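Local coordinates for protein putative oxidoreductase yhhX (Escherichia coli K-12, PDB 3F4L) that is probably an NADP-dependent oxidoreductase of the Gfo/Idh/MocA family, perhaps acting as a scyllo-inositol dehydrogenase, at residues G141-I146 against G275-V280; Y279-D282 against T286-E289. All coordinates share one frame; numbering follows the deposited sequence.

In the fold
Both contacts lie in the C-terminal alpha/beta domain, at one edge of its mixed sheet and toward the periphery of the chain. Interaction 2 pairs the two strands of the hairpin 275-280 and 286-291. Interaction 1 lays the loop after helix 129-140 against a face of that hairpin. Their centres are about 7 Å apart, and they share Tyr279, whose ring lies between Lys142 of interaction 1 and Val287 of interaction 2. A salt bridge from Lys142 NZ to Glu289 OE2 ties the loop to the strand that is outermost within this chain. On the other face of the hairpin, Glu278, Val280 and Thr286 meet the second subunit.

Interaction 1. Residues G141-I146 against G275-V280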
loop_
_atom_site.group_PDB
_atom_site.type_symbol
_atom_site.label_atom_id
_atom_site.label_comp_id
_atom_site.label_asym_id
_atom_site.label_seq_id
_atom_site.Cartn_x
_atom_site.Cartn_y
_atom_site.Cartn_z
ATOM N N GLY A 141 0.291 16.241 -16.881
ATOM C CA GLY A 141 0.098 17.419 -16.050
ATOM C C GLY A 141 -1.310 17.507 -15.479
ATOM O O GLY A 141 -1.592 18.340 -14.610
ATOM N N LYS A 142 -2.198 16.642 -15.956
ATOM C CA LYS A 142 -3.594 16.622 -15.500
ATOM C C LYS A 142 -3.797 16.265 -14.023
ATOM O O LYS A 142 -4.774 16.690 -13.411
ATOM C CB LYS A 142 -4.407 15.640 -16.348
ATOM C CG LYS A 142 -4.488 16.008 -17.811
ATOM C CD LYS A 142 -5.019 14.850 -18.632
ATOM C CE LYS A 142 -5.085 15.219 -20.095
ATOM N NZ LYS A 142 -5.539 14.071 -20.916
ATOM N N LEU A 143 -2.886 15.472 -13.465
ATOM C CA LEU A 143 -2.980 15.045 -12.072
ATOM C C LEU A 143 -2.369 16.065 -11.119
ATOM O O LEU A 143 -2.559 15.981 -9.903
ATOM C CB LEU A 143 -2.266 13.702 -11.890
ATOM C CG LEU A 143 -2.791 12.470 -12.641
ATOM C CD1 LEU A 143 -2.982 12.784 -14.112
ATOM C CD2 LEU A 143 -1.792 11.336 -12.488
ATOM N N GLY A 144 -1.625 17.019 -11.672
ATOM C CA GLY A 144 -0.995 18.026 -10.838
ATOM C C GLY A 144 0.189 17.406 -10.121
ATOM O O GLY A 144 0.657 16.339 -10.514
ATOM N N GLU A 145 0.667 18.047 -9.059
ATOM C CA GLU A 145 1.814 17.514 -8.333
ATOM C C GLU A 145 1.575 16.072 -7.870
ATOM O O GLU A 145 0.624 15.790 -7.140
ATOM C CB GLU A 145 2.141 18.394 -7.125
ATOM C CG GLU A 145 3.474 18.040 -6.485
ATOM C CD GLU A 145 3.665 18.697 -5.140
ATOM O OE1 GLU A 145 3.446 19.925 -5.042
ATOM O OE2 GLU A 145 4.037 17.987 -4.177
ATOM N N ILE A 146 2.451 15.164 -8.292
ATOM C CA ILE A 146 2.303 13.757 -7.925
ATOM C C ILE A 146 2.724 13.497 -6.483
ATOM O O ILE A 146 3.792 13.925 -6.066
ATOM C CB ILE A 146 3.143 12.863 -8.855
ATOM C CG1 ILE A 146 2.784 13.171 -10.312
ATOM C CG2 ILE A 146 2.922 11.388 -8.512
ATOM C CD1 ILE A 146 1.296 13.050 -10.606
ATOM N N GLY A 275 -6.807 2.748 -19.137
ATOM C CA GLY A 275 -6.362 3.492 -17.977
ATOM C C GLY A 275 -7.484 4.458 -17.650
ATOM O O GLY A 275 -8.073 5.058 -18.555
ATOM N N VAL A 276 -7.810 4.603 -16.373
ATOM C CA VAL A 276 -8.880 5.514 -16.000
ATOM C C VAL A 276 -8.284 6.710 -15.291
ATOM O O VAL A 276 -7.402 6.579 -14.436
ATOM C CB VAL A 276 -9.925 4.824 -15.098
ATOM C CG1 VAL A 276 -11.000 5.813 -14.684
ATOM C CG2 VAL A 276 -10.565 3.664 -15.854
ATOM N N LEU A 277 -8.776 7.879 -15.665
ATOM C CA LEU A 277 -8.306 9.128 -15.112
ATOM C C LEU A 277 -9.499 9.943 -14.615
ATOM O O LEU A 277 -10.579 9.929 -15.213
ATOM C CB LEU A 277 -7.557 9.885 -16.215
ATOM C CG LEU A 277 -6.611 11.057 -15.979
ATOM C CD1 LEU A 277 -5.438 10.643 -15.109
ATOM C CD2 LEU A 277 -6.102 11.536 -17.337
ATOM N N GLU A 278 -9.308 10.627 -13.496
ATOM C CA GLU A 278 -10.342 11.487 -12.939
ATOM C C GLU A 278 -9.586 12.628 -12.300
ATOM O O GLU A 278 -8.840 12.427 -11.340
ATOM C CB GLU A 278 -11.190 10.766 -11.884
ATOM C CG GLU A 278 -12.409 11.585 -11.475
ATOM C CD GLU A 278 -13.375 10.845 -10.563
ATOM O OE1 GLU A 278 -13.749 9.696 -10.879
ATOM O OE2 GLU A 278 -13.773 11.426 -9.530
ATOM N N TYR A 279 -9.761 13.824 -12.847
ATOM C CA TYR A 279 -9.064 14.989 -12.332
ATOM C C TYR A 279 -9.925 16.245 -12.373
ATOM O O TYR A 279 -10.984 16.281 -13.021
ATOM C CB TYR A 279 -7.782 15.226 -13.134
ATOM C CG TYR A 279 -8.032 15.521 -14.601
ATOM C CD1 TYR A 279 -8.283 14.492 -15.505
ATOM C CD2 TYR A 279 -8.024 16.834 -15.080
ATOM C CE1 TYR A 279 -8.519 14.756 -16.847
ATOM C CE2 TYR A 279 -8.259 17.110 -16.424
ATOM C CZ TYR A 279 -8.504 16.065 -17.302
ATOM O OH TYR A 279 -8.715 16.317 -18.634
ATOM N N VAL A 280 -9.458 17.271 -11.674
ATOM C CA VAL A 280 -10.156 18.551 -11.618
ATOM C C VAL A 280 -9.450 19.489 -12.602
ATOM O O VAL A 280 -8.263 19.765 -12.441
ATOM C CB VAL A 280 -10.079 19.143 -10.191
ATOM C CG1 VAL A 280 -10.873 20.438 -10.108
ATOM C CG2 VAL A 280 -10.593 18.124 -9.172
HETATM O O HOH W 1 -5.468 19.266 -13.993
#
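Lys142 of the loop 141-146 passes over Tyr279 of strand 275-280; the nearest CA pair is Leu143 CA and Tyr279 CA, 6.1 Å apart, and the backbones are joined here through a water rather than directly. A type I beta turn from Gly141 to Gly144, closed by Gly144 N to Gly141 O, leads from helix 129-140 toward strand 146-152. The loop lies against the mixed sheet of the C-terminal alpha/beta domain. Lys142 carries most of the contact. Its CB sits over the centre of the Tyr279 ring, 3.9 Å from the centroid and only 5° off the normal, a CH-pi contact. From there the extended lysine chain runs out toward the hydroxyl end of the ring, and CD comes 3.9 Å from Tyr279 CZ. This aliphatic run carries NZ on to a salt bridge with Glu289. A chi1 of 62°, with CG between the backbone N and the carbonyl carbon, helps place the tyrosine ring against Lys142 CB. With an alanine here the methylenes of Lys142 would probably lose the ring they rest on, leaving the chain held mainly at its charged end. Leu277 supplies both of its methyls: CD2 meets Lys142 CD at 3.7 Å, and CD1 presses tightly on Leu143 CD1 at 3.4 Å. One water donates to Lys142 O at 2.7 Å and to Val280 O at 3.2 Å.

Interaction 2. Residues Y279-D282 against T286-E289; sequences YVND and TVRE
Tyr279 and Val287 form an antiparallel hydrogen-bonded pair in the beta hairpin of strands 275-280 and 286-291, whose second strand is outermost in the mixed sheet of the C-terminal domain within this chain. Two backbone bonds join them. Val287 N gives a bond of 2.7 Å to Tyr279 O. Tyr279 N returns one of 3.0 Å to Val287 O. Val280 and Thr286 follow as a non-hydrogen-bonded pair, their CA atoms 4.4 Å apart. A CA-H...O contact from Thr286 CA also reaches Tyr279 O.

Apolar packing lies on the face that carries Tyr279 and Val287. The valine lies alongside the tyrosine. Val287 CB stands over the tyrosine ring in a CH-pi contact, 4.1 Å from the centroid and somewhat off the ring centre. With CG1 anti to the backbone N (chi1 172°), the valine sends that methyl to the phenol end of the ring, 3.8 Å from Tyr279 CZ. On the other face, Val280 and Thr286 touch lightly, and both pack against the second subunit, Val280 on its Tyr156 and Thr286 on its Lys230.

The charged group that reaches the ring is Glu289. Its carboxylate plane is turned 74° from the ring plane, and its OE2 is salt-bridged to Lys142. That same oxygen approaches the ring obliquely, with Glu289 OE2 3.7 Å from Tyr279 OH, a contact and not a hydrogen bond.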
loop_
_atom_site.group_PDB
_atom_site.type_symbol
_atom_site.label_atom_id
_atom_site.label_comp_id
_atom_site.label_asym_id
_atom_site.label_seq_id
_atom_site.Cartn_x
_atom_site.Cartn_y
_atom_site.Cartn_z
ATOM N N TYR A 279 -9.761 13.824 -12.847
ATOM C CA TYR A 279 -9.064 14.989 -12.332
ATOM C C TYR A 279 -9.925 16.245 -12.373
ATOM O O TYR A 279 -10.984 16.281 -13.021
ATOM C CB TYR A 279 -7.782 15.226 -13.134
ATOM C CG TYR A 279 -8.032 15.521 -14.601
ATOM C CD1 TYR A 279 -8.283 14.492 -15.505
ATOM C CD2 TYR A 279 -8.024 16.834 -15.080
ATOM C CE1 TYR A 279 -8.519 14.756 -16.847
ATOM C CE2 TYR A 279 -8.259 17.110 -16.424
ATOM C CZ TYR A 279 -8.504 16.065 -17.302
ATOM O OH TYR A 279 -8.715 16.317 -18.634
ATOM N N VAL A 280 -9.458 17.271 -11.674
ATOM C CA VAL A 280 -10.156 18.551 -11.618
ATOM C C VAL A 280 -9.450 19.489 -12.602
ATOM O O VAL A 280 -8.263 19.765 -12.441
ATOM C CB VAL A 280 -10.079 19.143 -10.191
ATOM C CG1 VAL A 280 -10.873 20.438 -10.108
ATOM C CG2 VAL A 280 -10.593 18.124 -9.172
ATOM N N ASN A 281 -10.163 19.976 -13.619
ATOM C CA ASN A 281 -9.532 20.866 -14.592
ATOM C C ASN A 281 -9.353 22.288 -14.068
ATOM O O ASN A 281 -9.784 22.611 -12.956
ATOM C CB ASN A 281 -10.295 20.864 -15.938
ATOM C CG ASN A 281 -11.707 21.461 -15.855
ATOM O OD1 ASN A 281 -12.504 21.286 -16.781
ATOM N ND2 ASN A 281 -12.009 22.179 -14.778
ATOM N N ASP A 282 -8.694 23.125 -14.865
ATOM C CA ASP A 282 -8.429 24.509 -14.493
ATOM C C ASP A 282 -9.699 25.266 -14.113
ATOM O O ASP A 282 -9.653 26.219 -13.338
ATOM C CB ASP A 282 -7.736 25.234 -15.648
ATOM C CG ASP A 282 -6.672 24.383 -16.316
ATOM O OD1 ASP A 282 -5.876 23.743 -15.595
ATOM O OD2 ASP A 282 -6.627 24.361 -17.568
ATOM N N THR A 286 -14.837 18.397 -12.501
ATOM C CA THR A 286 -14.228 17.075 -12.465
ATOM C C THR A 286 -14.383 16.426 -13.840
ATOM O O THR A 286 -15.491 16.347 -14.377
ATOM C CB THR A 286 -14.866 16.174 -11.376
ATOM O OG1 THR A 286 -14.402 16.584 -10.081
ATOM C CG2 THR A 286 -14.482 14.711 -11.590
ATOM N N VAL A 287 -13.263 15.989 -14.408
ATOM C CA VAL A 287 -13.256 15.355 -15.718
ATOM C C VAL A 287 -12.854 13.879 -15.629
ATOM O O VAL A 287 -11.933 13.504 -14.901
ATOM C CB VAL A 287 -12.285 16.089 -16.681
ATOM C CG1 VAL A 287 -12.133 15.320 -17.973
ATOM C CG2 VAL A 287 -12.802 17.476 -16.964
ATOM N N ARG A 288 -13.562 13.050 -16.384
ATOM C CA ARG A 288 -13.300 11.628 -16.416
ATOM C C ARG A 288 -12.761 11.287 -17.811
ATOM O O ARG A 288 -13.313 11.727 -18.824
ATOM C CB ARG A 288 -14.603 10.884 -16.140
ATOM C CG ARG A 288 -14.446 9.532 -15.499
ATOM C CD ARG A 288 -15.169 9.485 -14.157
ATOM N NE ARG A 288 -15.193 8.132 -13.609
ATOM C CZ ARG A 288 -14.108 7.407 -13.349
ATOM N NH1 ARG A 288 -12.902 7.903 -13.586
ATOM N NH2 ARG A 288 -14.228 6.181 -12.857
ATOM N N GLU A 289 -11.685 10.509 -17.855
ATOM C CA GLU A 289 -11.060 10.104 -19.109
ATOM C C GLU A 289 -10.694 8.626 -19.080
ATOM O O GLU A 289 -10.204 8.124 -18.069
ATOM C CB GLU A 289 -9.757 10.879 -19.333
ATOM C CG GLU A 289 -9.756 11.885 -20.447
ATOM C CD GLU A 289 -8.340 12.224 -20.899
ATOM O OE1 GLU A 289 -7.838 11.564 -21.836
ATOM O OE2 GLU A 289 -7.720 13.137 -20.306
#